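Methylmalonyl-CoA carboxyltransferase 12S subunit (Propionibacterium freudenreichii, PDB 1ON3) catalyses transfer of the carboxyl group from methylmalonyl-CoA to the biotin of the 1.3S subunit, as the hexameric core of the transcarboxylase complex. Local coordinates at residues H199-G204 against V216-L221; I192-K197 against G222-H227; I403-R408 against Y429-A434; L364-D369 against A417-D422. All blocks are in the same frame, centred on the assembly; numbering follows the deposited sequence.

Contact 1 (H199-G204 against V216-L221); sequences HMFITG and VTADEL. With DXX (methylmalonic acid), chain U.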
loop_
_atom_site.group_PDB
_atom_site.type_symbol
_atom_site.label_atom_id
_atom_site.label_comp_id
_atom_site.label_asym_id
_atom_site.label_seq_id
_atom_site.Cartn_x
_atom_site.Cartn_y
_atom_site.Cartn_z
ATOM N N HIS E 199 -11.985 -32.935 30.674
ATOM C CA HIS E 199 -10.846 -32.690 31.548
ATOM C C HIS E 199 -9.704 -32.186 30.676
ATOM O O HIS E 199 -9.538 -32.611 29.530
ATOM C CB HIS E 199 -10.443 -33.955 32.318
ATOM C CG HIS E 199 -11.502 -34.435 33.262
ATOM N ND1 HIS E 199 -12.501 -35.304 32.878
ATOM C CD2 HIS E 199 -11.776 -34.092 34.544
ATOM C CE1 HIS E 199 -13.348 -35.472 33.880
ATOM N NE2 HIS E 199 -12.931 -34.746 34.903
ATOM N N MET E 200 -8.930 -31.260 31.218
ATOM C CA MET E 200 -7.825 -30.668 30.485
ATOM C C MET E 200 -6.685 -30.378 31.459
ATOM O O MET E 200 -6.920 -29.925 32.573
ATOM C CB MET E 200 -8.319 -29.366 29.833
ATOM C CG MET E 200 -7.289 -28.570 29.071
ATOM S SD MET E 200 -8.110 -27.354 27.982
ATOM C CE MET E 200 -8.614 -26.078 29.165
ATOM N N PHE E 201 -5.454 -30.660 31.045
ATOM C CA PHE E 201 -4.295 -30.401 31.894
ATOM C C PHE E 201 -2.998 -30.638 31.132
ATOM O O PHE E 201 -2.971 -31.380 30.143
ATOM C CB PHE E 201 -4.342 -31.265 33.164
ATOM C CG PHE E 201 -4.738 -32.694 32.924
ATOM C CD1 PHE E 201 -3.931 -33.543 32.166
ATOM C CD2 PHE E 201 -5.926 -33.192 33.454
ATOM C CE1 PHE E 201 -4.303 -34.871 31.941
ATOM C CE2 PHE E 201 -6.310 -34.516 33.237
ATOM C CZ PHE E 201 -5.499 -35.359 32.479
ATOM N N ILE E 202 -1.936 -29.973 31.564
ATOM C CA ILE E 202 -0.647 -30.137 30.904
ATOM C C ILE E 202 -0.014 -31.410 31.454
ATOM O O ILE E 202 0.520 -32.217 30.700
ATOM C CB ILE E 202 0.281 -28.928 31.162
ATOM C CG1 ILE E 202 -0.230 -27.709 30.377
ATOM C CG2 ILE E 202 1.708 -29.260 30.741
ATOM C CD1 ILE E 202 -0.574 -28.026 28.905
ATOM N N THR E 203 -0.087 -31.581 32.771
ATOM C CA THR E 203 0.457 -32.772 33.417
ATOM C C THR E 203 -0.663 -33.504 34.165
ATOM O O THR E 203 -1.427 -32.892 34.919
ATOM C CB THR E 203 1.582 -32.406 34.397
ATOM O OG1 THR E 203 2.546 -31.592 33.721
ATOM C CG2 THR E 203 2.277 -33.666 34.914
ATOM N N GLY E 204 -0.752 -34.814 33.953
ATOM C CA GLY E 204 -1.787 -35.602 34.595
ATOM C C GLY E 204 -1.615 -35.762 36.093
ATOM O O GLY E 204 -0.528 -35.530 36.618
ATOM N N VAL E 216 -4.558 -35.481 43.932
ATOM C CA VAL E 216 -5.648 -34.730 43.347
ATOM C C VAL E 216 -6.296 -35.607 42.285
ATOM O O VAL E 216 -5.643 -36.466 41.694
ATOM C CB VAL E 216 -5.117 -33.408 42.721
ATOM C CG1 VAL E 216 -4.203 -33.716 41.535
ATOM C CG2 VAL E 216 -6.271 -32.515 42.307
ATOM N N THR E 217 -7.587 -35.411 42.065
ATOM C CA THR E 217 -8.309 -36.178 41.060
ATOM C C THR E 217 -8.283 -35.395 39.751
ATOM O O THR E 217 -7.961 -34.205 39.742
ATOM C CB THR E 217 -9.773 -36.402 41.484
ATOM O OG1 THR E 217 -10.408 -35.134 41.695
ATOM C CG2 THR E 217 -9.839 -37.221 42.774
ATOM N N ALA E 218 -8.604 -36.053 38.644
ATOM C CA ALA E 218 -8.616 -35.362 37.364
ATOM C C ALA E 218 -9.641 -34.231 37.453
ATOM O O ALA E 218 -9.436 -33.137 36.924
ATOM C CB ALA E 218 -8.989 -36.325 36.251
ATOM N N ASP E 219 -10.738 -34.502 38.151
ATOM C CA ASP E 219 -11.800 -33.524 38.299
ATOM C C ASP E 219 -11.358 -32.304 39.098
ATOM O O ASP E 219 -11.653 -31.171 38.727
ATOM C CB ASP E 219 -13.015 -34.174 38.959
ATOM C CG ASP E 219 -14.313 -33.809 38.263
ATOM O OD1 ASP E 219 -14.454 -34.129 37.062
ATOM O OD2 ASP E 219 -15.188 -33.202 38.915
ATOM N N GLU E 220 -10.647 -32.532 40.195
ATOM C CA GLU E 220 -10.171 -31.428 41.013
ATOM C C GLU E 220 -9.084 -30.681 40.256
ATOM O O GLU E 220 -9.006 -29.455 40.294
ATOM C CB GLU E 220 -9.565 -31.933 42.317
ATOM C CG GLU E 220 -10.493 -32.680 43.240
ATOM C CD GLU E 220 -9.762 -33.162 44.480
ATOM O OE1 GLU E 220 -8.763 -33.896 44.326
ATOM O OE2 GLU E 220 -10.178 -32.803 45.603
ATOM N N LEU E 221 -8.246 -31.441 39.563
ATOM C CA LEU E 221 -7.129 -30.869 38.821
ATOM C C LEU E 221 -7.495 -30.092 37.560
ATOM O O LEU E 221 -7.086 -28.939 37.393
ATOM C CB LEU E 221 -6.143 -31.977 38.446
ATOM C CG LEU E 221 -4.914 -31.531 37.650
ATOM C CD1 LEU E 221 -4.010 -30.683 38.520
ATOM C CD2 LEU E 221 -4.173 -32.748 37.144
HETATM C C1 DXX U . 3.197 -36.127 30.467
HETATM O O1 DXX U . 3.552 -37.211 29.805
HETATM C CA DXX U . 2.088 -35.673 30.238
HETATM C CB DXX U . 2.298 -34.669 29.290
HETATM C C DXX U . 0.783 -35.984 30.748
HETATM O O DXX U . 0.812 -36.224 31.973
HETATM O O2 DXX U . -0.256 -36.002 30.061
#
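His199 and Asp219 meet on the side nearer solvent, imidazole edge against carboxylate. NE2 of His199 donates to OD1 of Asp219 over 2.7 Å; the oxygen lies close to the ring plane and receives the proton on its anti lone pair, the one turned away from OD2. Ring and carboxylate planes stand 56° apart, so the pair is twisted rather than coplanar. The same ring edge brings CD2 of His199 to 3.5 Å from Ala218 O. Deeper in, Phe201 and Leu221 lie roughly perpendicular, with Phe201 CD2 4.1 Å from Leu221 CD2. The Phe201 ring gets there with CG wedged between backbone N and carbonyl carbon (chi1 44°). Leu221 CD2 also lies 3.5 Å from Thr203 O, a buried carbonyl for which the model offers no hydrogen-bond partner. This is the crotonase-like N-terminal half of the carboxyltransferase, where the short strand 199-201 pairs with strand 177-179 and runs into a ligand-binding loop. In that loop Gly204, at the N-cap of helix 205-212, donates its backbone N to atom O of methylmalonic acid at 2.9 Å. Thr217 and Glu220 form a capping box that starts the facing helix: Glu220 N donates to Thr217 OG1, and Thr217 N to Glu220 OE1. Glu380 of a second subunit packs on both Phe201 and Leu221 and accepts from Ile202 N.

Contact 2 (I192-K197 against G222-H227); sequences IIMTKK and GGAEAH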
loop_
_atom_site.group_PDB
_atom_site.type_symbol
_atom_site.label_atom_id
_atom_site.label_comp_id
_atom_site.label_asym_id
_atom_site.label_seq_id
_atom_site.Cartn_x
_atom_site.Cartn_y
_atom_site.Cartn_z
ATOM N N ILE E 192 -12.843 -20.961 24.875
ATOM C CA ILE E 192 -12.916 -22.377 25.218
ATOM C C ILE E 192 -14.218 -22.673 25.958
ATOM O O ILE E 192 -14.489 -22.056 26.991
ATOM C CB ILE E 192 -11.764 -22.826 26.142
ATOM C CG1 ILE E 192 -10.419 -22.658 25.431
ATOM C CG2 ILE E 192 -11.981 -24.294 26.542
ATOM C CD1 ILE E 192 -9.213 -22.943 26.346
ATOM N N ILE E 193 -15.021 -23.593 25.413
ATOM C CA ILE E 193 -16.270 -24.035 26.038
ATOM C C ILE E 193 -15.925 -25.440 26.498
ATOM O O ILE E 193 -15.512 -26.261 25.688
ATOM C CB ILE E 193 -17.437 -24.150 25.035
ATOM C CG1 ILE E 193 -17.770 -22.772 24.459
ATOM C CG2 ILE E 193 -18.670 -24.705 25.733
ATOM C CD1 ILE E 193 -18.567 -22.861 23.162
ATOM N N MET E 194 -16.091 -25.706 27.787
ATOM C CA MET E 194 -15.748 -27.000 28.360
ATOM C C MET E 194 -16.955 -27.647 29.035
ATOM O O MET E 194 -17.609 -27.013 29.862
ATOM C CB MET E 194 -14.628 -26.776 29.379
ATOM C CG MET E 194 -13.786 -27.961 29.685
ATOM S SD MET E 194 -12.325 -27.506 30.650
ATOM C CE MET E 194 -11.968 -29.151 31.303
ATOM N N THR E 195 -17.254 -28.906 28.700
ATOM C CA THR E 195 -18.394 -29.586 29.318
ATOM C C THR E 195 -17.977 -30.183 30.659
ATOM O O THR E 195 -16.781 -30.285 30.959
ATOM C CB THR E 195 -18.924 -30.741 28.459
ATOM O OG1 THR E 195 -17.988 -31.824 28.506
ATOM C CG2 THR E 195 -19.131 -30.292 27.019
ATOM N N LYS E 196 -18.959 -30.587 31.464
ATOM C CA LYS E 196 -18.649 -31.163 32.770
ATOM C C LYS E 196 -18.133 -32.602 32.679
ATOM O O LYS E 196 -17.775 -33.212 33.685
ATOM C CB LYS E 196 -19.865 -31.055 33.701
ATOM C CG LYS E 196 -20.058 -29.621 34.165
ATOM C CD LYS E 196 -21.157 -29.446 35.190
ATOM C CE LYS E 196 -21.133 -28.007 35.716
ATOM N NZ LYS E 196 -22.178 -27.740 36.736
ATOM N N LYS E 197 -18.061 -33.132 31.464
ATOM C CA LYS E 197 -17.541 -34.479 31.276
ATOM C C LYS E 197 -16.089 -34.388 30.808
ATOM O O LYS E 197 -15.378 -35.384 30.755
ATOM C CB LYS E 197 -18.373 -35.233 30.234
ATOM C CG LYS E 197 -19.778 -35.593 30.695
ATOM C CD LYS E 197 -19.740 -36.545 31.887
ATOM C CE LYS E 197 -21.136 -37.064 32.214
ATOM N NZ LYS E 197 -22.099 -35.940 32.433
ATOM N N GLY E 222 -8.250 -30.721 36.670
ATOM C CA GLY E 222 -8.583 -30.060 35.422
ATOM C C GLY E 222 -10.004 -30.164 34.926
ATOM O O GLY E 222 -10.233 -30.191 33.709
ATOM N N GLY E 223 -10.955 -30.237 35.851
ATOM C CA GLY E 223 -12.354 -30.288 35.460
ATOM C C GLY E 223 -12.790 -28.890 35.032
ATOM O O GLY E 223 -12.101 -27.916 35.324
ATOM N N ALA E 224 -13.930 -28.781 34.351
ATOM C CA ALA E 224 -14.411 -27.479 33.879
ATOM C C ALA E 224 -14.484 -26.412 34.974
ATOM O O ALA E 224 -14.088 -25.259 34.767
ATOM C CB ALA E 224 -15.776 -27.641 33.223
ATOM N N GLU E 225 -14.987 -26.784 36.146
ATOM C CA GLU E 225 -15.097 -25.808 37.220
ATOM C C GLU E 225 -13.742 -25.337 37.739
ATOM O O GLU E 225 -13.578 -24.167 38.085
ATOM C CB GLU E 225 -15.970 -26.371 38.348
ATOM C CG GLU E 225 -17.449 -26.288 37.984
ATOM C CD GLU E 225 -18.355 -26.966 38.982
ATOM O OE1 GLU E 225 -18.221 -26.695 40.192
ATOM O OE2 GLU E 225 -19.207 -27.767 38.550
ATOM N N ALA E 226 -12.767 -26.235 37.793
ATOM C CA ALA E 226 -11.442 -25.841 38.244
ATOM C C ALA E 226 -10.860 -24.846 37.228
ATOM O O ALA E 226 -10.351 -23.795 37.607
ATOM C CB ALA E 226 -10.531 -27.072 38.376
ATOM N N HIS E 227 -10.947 -25.155 35.935
ATOM C CA HIS E 227 -10.396 -24.233 34.939
ATOM C C HIS E 227 -11.097 -22.876 34.941
ATOM O O HIS E 227 -10.468 -21.836 34.725
ATOM C CB HIS E 227 -10.457 -24.838 33.529
ATOM C CG HIS E 227 -9.418 -25.890 33.285
ATOM N ND1 HIS E 227 -8.067 -25.617 33.313
ATOM C CD2 HIS E 227 -9.528 -27.223 33.082
ATOM C CE1 HIS E 227 -7.391 -26.737 33.142
ATOM N NE2 HIS E 227 -8.252 -27.727 32.999
HETATM O O HOH W 1 -15.347 -31.126 33.693
#
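Met194 carries the apolar part, reaching from strand 191-195 to the start of helix 224-231. With CG anti to the backbone N (chi1 -157°) and the rest of the chain extended, it slides past the Ala224 methyl, CG lying 4.1 Å from Ala224 CB, and delivers its end to the helix. Its CE sits 3.1 Å from Gly222 O and also meets CD2 of His227. The sulfur makes an oblique Met-aromatic contact, SD lying 4.6 Å from the centroid of the His227 ring. An alanine in place of Met194 would remove the sulfur and methyl group and would probably leave a gap beside Ala224 and the His227 ring without its sulfur neighbour. That ring is held by polar bonds of its own, NE2 to Met200 O and ND1 to Asn233 OD1.

Water joins the two backbones: it accepts from Ala224 N at 2.8 Å and lies 3.2 Å from Thr195 O, to which it can donate, taking up an N-H in the first turn of the helix. Thr195 OG1 in turn accepts from Lys197 N, an ST turn that bends the chain as the strand ends.

Charge closes the exposed side, where Lys196 NZ and Glu225 OE2 form a long salt bridge of 3.5 Å, the two extended chains meeting at a slant; Glu239 is the stronger partner of this lysine. The whole is helix-on-sheet packing at the end of a parallel strand, within the crotonase-type fold of the N-terminal carboxyltransferase half.

Contact 3 (I403-R408 against Y429-A434); sequences ITVVLR and YAWPSA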
loop_
_atom_site.group_PDB
_atom_site.type_symbol
_atom_site.label_atom_id
_atom_site.label_comp_id
_atom_site.label_asym_id
_atom_site.label_seq_id
_atom_site.Cartn_x
_atom_site.Cartn_y
_atom_site.Cartn_z
ATOM N N ILE E 403 -16.936 3.314 24.412
ATOM C CA ILE E 403 -17.887 4.173 25.122
ATOM C C ILE E 403 -17.885 3.821 26.600
ATOM O O ILE E 403 -18.070 2.659 26.978
ATOM C CB ILE E 403 -19.315 3.973 24.588
ATOM C CG1 ILE E 403 -19.324 4.083 23.061
ATOM C CG2 ILE E 403 -20.254 4.978 25.252
ATOM C CD1 ILE E 403 -18.963 5.448 22.530
ATOM N N THR E 404 -17.725 4.838 27.439
ATOM C CA THR E 404 -17.633 4.617 28.865
ATOM C C THR E 404 -18.649 5.409 29.699
ATOM O O THR E 404 -18.804 6.612 29.531
ATOM C CB THR E 404 -16.197 4.959 29.330
ATOM O OG1 THR E 404 -15.276 4.024 28.735
ATOM C CG2 THR E 404 -16.077 4.913 30.845
ATOM N N VAL E 405 -19.324 4.713 30.597
ATOM C CA VAL E 405 -20.309 5.325 31.475
ATOM C C VAL E 405 -19.825 5.143 32.908
ATOM O O VAL E 405 -19.621 4.012 33.371
ATOM C CB VAL E 405 -21.708 4.665 31.305
ATOM C CG1 VAL E 405 -22.724 5.332 32.232
ATOM C CG2 VAL E 405 -22.179 4.808 29.849
ATOM N N VAL E 406 -19.622 6.256 33.610
ATOM C CA VAL E 406 -19.166 6.183 34.993
ATOM C C VAL E 406 -20.372 6.208 35.926
ATOM O O VAL E 406 -21.045 7.233 36.044
ATOM C CB VAL E 406 -18.220 7.355 35.340
ATOM C CG1 VAL E 406 -17.741 7.215 36.780
ATOM C CG2 VAL E 406 -17.042 7.369 34.376
ATOM N N LEU E 407 -20.625 5.077 36.588
ATOM C CA LEU E 407 -21.755 4.924 37.504
ATOM C C LEU E 407 -21.490 5.513 38.876
ATOM O O LEU E 407 -22.341 6.208 39.433
ATOM C CB LEU E 407 -22.107 3.439 37.688
ATOM C CG LEU E 407 -22.303 2.581 36.429
ATOM C CD1 LEU E 407 -22.693 1.166 36.843
ATOM C CD2 LEU E 407 -23.378 3.176 35.531
ATOM N N ARG E 408 -20.319 5.229 39.436
ATOM C CA ARG E 408 -20.030 5.739 40.766
ATOM C C ARG E 408 -18.535 5.960 40.988
ATOM O O ARG E 408 -17.964 6.894 40.427
ATOM C CB ARG E 408 -20.625 4.773 41.804
ATOM C CG ARG E 408 -20.836 5.365 43.185
ATOM C CD ARG E 408 -21.833 4.522 44.004
ATOM N NE ARG E 408 -21.405 3.131 44.177
ATOM C CZ ARG E 408 -21.965 2.277 45.031
ATOM N NH1 ARG E 408 -22.985 2.672 45.792
ATOM N NH2 ARG E 408 -21.492 1.039 45.149
ATOM N N TYR E 429 -19.677 9.299 29.697
ATOM C CA TYR E 429 -20.781 9.936 30.416
ATOM C C TYR E 429 -20.681 9.656 31.899
ATOM O O TYR E 429 -20.261 8.572 32.305
ATOM C CB TYR E 429 -22.138 9.433 29.922
ATOM C CG TYR E 429 -22.315 9.543 28.442
ATOM C CD1 TYR E 429 -22.099 8.443 27.621
ATOM C CD2 TYR E 429 -22.616 10.768 27.842
ATOM C CE1 TYR E 429 -22.164 8.551 26.235
ATOM C CE2 TYR E 429 -22.683 10.889 26.440
ATOM C CZ TYR E 429 -22.449 9.768 25.650
ATOM O OH TYR E 429 -22.460 9.849 24.274
ATOM N N ALA E 430 -21.078 10.636 32.703
ATOM C CA ALA E 430 -21.061 10.486 34.150
ATOM C C ALA E 430 -22.488 10.506 34.701
ATOM O O ALA E 430 -23.298 11.354 34.309
ATOM C CB ALA E 430 -20.254 11.622 34.783
ATOM N N TRP E 431 -22.807 9.550 35.570
ATOM C CA TRP E 431 -24.112 9.539 36.215
ATOM C C TRP E 431 -23.926 10.609 37.282
ATOM O O TRP E 431 -22.795 11.020 37.541
ATOM C CB TRP E 431 -24.396 8.197 36.872
ATOM C CG TRP E 431 -25.012 7.180 35.944
ATOM C CD1 TRP E 431 -24.977 7.181 34.574
ATOM C CD2 TRP E 431 -25.745 6.018 36.326
ATOM N NE1 TRP E 431 -25.652 6.081 34.082
ATOM C CE2 TRP E 431 -26.132 5.352 35.139
ATOM C CE3 TRP E 431 -26.117 5.470 37.560
ATOM C CZ2 TRP E 431 -26.872 4.169 35.154
ATOM C CZ3 TRP E 431 -26.853 4.294 37.573
ATOM C CH2 TRP E 431 -27.224 3.653 36.371
ATOM N N PRO E 432 -25.019 11.072 37.921
ATOM C CA PRO E 432 -24.856 12.109 38.951
ATOM C C PRO E 432 -24.109 11.587 40.171
ATOM O O PRO E 432 -23.685 12.354 41.027
ATOM C CB PRO E 432 -26.299 12.496 39.288
ATOM C CG PRO E 432 -27.052 12.196 38.016
ATOM C CD PRO E 432 -26.446 10.852 37.630
ATOM N N SER E 433 -23.969 10.272 40.251
ATOM C CA SER E 433 -23.274 9.629 41.369
ATOM C C SER E 433 -21.805 9.359 41.048
ATOM O O SER E 433 -21.059 8.804 41.873
ATOM C CB SER E 433 -23.974 8.314 41.707
ATOM O OG SER E 433 -24.367 7.641 40.513
ATOM N N ALA E 434 -21.391 9.756 39.854
ATOM C CA ALA E 434 -20.014 9.535 39.428
ATOM C C ALA E 434 -19.020 10.232 40.342
ATOM O O ALA E 434 -19.193 11.403 40.708
ATOM C CB ALA E 434 -19.820 10.011 38.001
#
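Leu407 lays its CD2 methyl over the indole of Trp431, almost centred on the six-membered ring, in a CH-pi contact of 3.6 Å from CD2 to the ring centroid and 15° off the ring normal. The two side chains extend together in one direction. Val405 reaches the pyrrole part of the indole, its CG1 lying 3.5 Å from Trp431 NE1; CG1 is anti to the backbone N (chi1 -180°), while CG2 turns instead to the edge of the Tyr429 ring, where Ile403 CG2 also arrives. An alanine at Trp431 would strip away the indole and would probably leave the Leu407 methyl without the surface it rests on and a gap beside Val405. Val406 points to the other face of the sheet, its CG1 3.7 Å from Ala434 CB.

Strands 402-407 and 427-430 run parallel, neighbours in the mixed sheet of the C-terminal half, with Val405 beside Tyr429 and Val406 beside Ala430. Tyr429 N donates to Thr404 O at 2.8 Å, Val406 N to Tyr429 O at 2.7 Å and Trp431 N to Val406 O at 2.9 Å. Beyond the paired residues a type I turn from Trp431 to Ala434 brings Ser433 OG to Leu407 O, a bond of 2.7 Å. Met12 of a third subunit packs on Trp431 and Ser433. Backbone bonds thus set the register, and the serine hydroxyl takes over as donor to the 403-408 segment where the chain leaves the sheet, while the side-chain overlap is almost wholly apolar.

Contact 4 (L364-D369 against A417-D422); sequences LVQLVD and AMCNRD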
loop_
_atom_site.group_PDB
_atom_site.type_symbol
_atom_site.label_atom_id
_atom_site.label_comp_id
_atom_site.label_asym_id
_atom_site.label_seq_id
_atom_site.Cartn_x
_atom_site.Cartn_y
_atom_site.Cartn_z
ATOM N N LEU E 364 -16.677 -1.489 22.393
ATOM C CA LEU E 364 -16.511 -1.764 23.809
ATOM C C LEU E 364 -17.222 -0.734 24.674
ATOM O O LEU E 364 -16.980 0.472 24.555
ATOM C CB LEU E 364 -15.013 -1.782 24.149
ATOM C CG LEU E 364 -14.301 -3.058 23.662
ATOM C CD1 LEU E 364 -12.821 -2.806 23.473
ATOM C CD2 LEU E 364 -14.569 -4.183 24.634
ATOM N N VAL E 365 -18.077 -1.228 25.558
ATOM C CA VAL E 365 -18.842 -0.383 26.465
ATOM C C VAL E 365 -18.442 -0.698 27.902
ATOM O O VAL E 365 -18.540 -1.843 28.351
ATOM C CB VAL E 365 -20.363 -0.629 26.294
ATOM C CG1 VAL E 365 -21.156 0.215 27.300
ATOM C CG2 VAL E 365 -20.780 -0.287 24.866
ATOM N N GLN E 366 -17.974 0.326 28.605
ATOM C CA GLN E 366 -17.550 0.194 30.001
ATOM C C GLN E 366 -18.557 0.810 30.971
ATOM O O GLN E 366 -19.097 1.891 30.710
ATOM C CB GLN E 366 -16.198 0.900 30.235
ATOM C CG GLN E 366 -14.974 0.244 29.575
ATOM C CD GLN E 366 -15.072 0.216 28.057
ATOM O OE1 GLN E 366 -15.055 -0.853 27.448
ATOM N NE2 GLN E 366 -15.172 1.399 27.440
ATOM N N LEU E 367 -18.806 0.109 32.078
ATOM C CA LEU E 367 -19.680 0.604 33.148
ATOM C C LEU E 367 -18.735 0.641 34.352
ATOM O O LEU E 367 -18.281 -0.398 34.835
ATOM C CB LEU E 367 -20.849 -0.349 33.393
ATOM C CG LEU E 367 -21.766 -0.559 32.188
ATOM C CD1 LEU E 367 -22.904 -1.506 32.601
ATOM C CD2 LEU E 367 -22.311 0.780 31.681
ATOM N N VAL E 368 -18.438 1.850 34.822
ATOM C CA VAL E 368 -17.468 2.040 35.890
ATOM C C VAL E 368 -17.933 2.357 37.312
ATOM O O VAL E 368 -18.724 3.272 37.541
ATOM C CB VAL E 368 -16.446 3.137 35.473
ATOM C CG1 VAL E 368 -15.335 3.257 36.520
ATOM C CG2 VAL E 368 -15.850 2.815 34.106
ATOM N N ASP E 369 -17.403 1.584 38.255
ATOM C CA ASP E 369 -17.642 1.758 39.683
ATOM C C ASP E 369 -16.496 0.981 40.325
ATOM O O ASP E 369 -16.674 -0.135 40.801
ATOM C CB ASP E 369 -18.987 1.172 40.112
ATOM C CG ASP E 369 -19.383 1.618 41.509
ATOM O OD1 ASP E 369 -18.518 2.214 42.194
ATOM O OD2 ASP E 369 -20.537 1.375 41.927
ATOM N N ALA E 417 -7.764 2.442 33.842
ATOM C CA ALA E 417 -7.765 1.072 33.326
ATOM C C ALA E 417 -9.121 0.687 32.746
ATOM O O ALA E 417 -9.215 -0.268 31.974
ATOM C CB ALA E 417 -7.381 0.108 34.428
ATOM N N MET E 418 -10.164 1.424 33.126
ATOM C CA MET E 418 -11.504 1.163 32.621
ATOM C C MET E 418 -11.833 2.054 31.423
ATOM O O MET E 418 -12.999 2.333 31.134
ATOM C CB MET E 418 -12.548 1.351 33.717
ATOM C CG MET E 418 -12.496 0.296 34.818
ATOM S SD MET E 418 -12.885 -1.364 34.218
ATOM C CE MET E 418 -14.635 -1.185 33.847
ATOM N N CYS E 419 -10.777 2.507 30.752
ATOM C CA CYS E 419 -10.869 3.310 29.540
ATOM C C CYS E 419 -11.548 4.676 29.635
ATOM O O CYS E 419 -12.725 4.811 29.297
ATOM C CB CYS E 419 -11.555 2.492 28.441
ATOM S SG CYS E 419 -11.264 3.113 26.777
ATOM N N ASN E 420 -10.805 5.693 30.072
ATOM C CA ASN E 420 -11.366 7.040 30.148
ATOM C C ASN E 420 -11.019 7.737 28.827
ATOM O O ASN E 420 -10.495 7.096 27.908
ATOM C CB ASN E 420 -10.778 7.790 31.355
ATOM C CG ASN E 420 -9.422 8.395 31.066
ATOM O OD1 ASN E 420 -8.587 7.787 30.392
ATOM N ND2 ASN E 420 -9.190 9.600 31.587
ATOM N N ARG E 421 -11.301 9.035 28.712
ATOM C CA ARG E 421 -11.013 9.759 27.473
ATOM C C ARG E 421 -9.553 9.672 27.049
ATOM O O ARG E 421 -9.234 9.583 25.862
ATOM C CB ARG E 421 -11.376 11.236 27.635
ATOM C CG ARG E 421 -10.959 12.094 26.468
ATOM C CD ARG E 421 -12.133 12.357 25.566
ATOM N NE ARG E 421 -13.171 13.078 26.294
ATOM C CZ ARG E 421 -14.450 13.086 25.937
ATOM N NH1 ARG E 421 -14.842 12.409 24.861
ATOM N NH2 ARG E 421 -15.337 13.757 26.666
ATOM N N ASP E 422 -8.660 9.722 28.031
ATOM C CA ASP E 422 -7.240 9.685 27.753
ATOM C C ASP E 422 -6.769 8.379 27.131
ATOM O O ASP E 422 -5.749 8.363 26.442
ATOM C CB ASP E 422 -6.471 10.034 29.026
ATOM C CG ASP E 422 -6.825 11.434 29.533
ATOM O OD1 ASP E 422 -6.630 12.390 28.757
ATOM O OD2 ASP E 422 -7.313 11.573 30.679
#
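Bends at chi2 (-64°) and chi3 (-69°) curl the Met418 chain and bring its CE up to strand 364-370, 3.9 Å from Leu367 O. Gln366 CG, anti to its own carbonyl carbon (chi1 -69°), lies 3.3 Å from Met418 O; the bend at chi2 then turns the amide toward Cys419. Val368 and Met418 run antiparallel alongside one another; Val368 CG2, the branch anti to the carbonyl carbon, touches Met418 CB at 3.6 Å. Gln366 and Val368, from the same face of the strand, give Met418 an aliphatic surface to lie on.

The polar end of Gln366 passes beside Cys419, its NE2 lying 3.9 Å from Cys419 CB. Both ends of this buried amide are hydrogen-bonded, NE2 with Thr404 OG1 and OE1 with Tyr395 OH, which fixes the rotation of the group.

No hydrogen bond links the two segments directly, and Met391 of helix 384-397 also packs on Met418. The arrangement is loop-on-sheet packing: the loop after helix 412-416 lies against one face of the parallel strands in the crotonase-like C-terminal half.

How the contacts relate
Contacts 1 and 2 belong to the N-terminal half, contacts 3 and 4 to the C-terminal half, on opposite sides of the chain's centre; the nearest atoms of contacts 2 and 4 are about 17 Å apart. Contact 1 is partly exposed and alone holds residues of the methylmalonic acid pocket. It adjoins contact 2, where Gly222 O pairs with Met200 N. Both combine buried apolar packing with a charged or polar pair nearer solvent. Contacts 3 and 4 are fully buried and share a sheet, Leu407 N bonding to Val368 O; one is strand pairing, the other loop packing, joined also through Thr404 OG1 and Cys419 O.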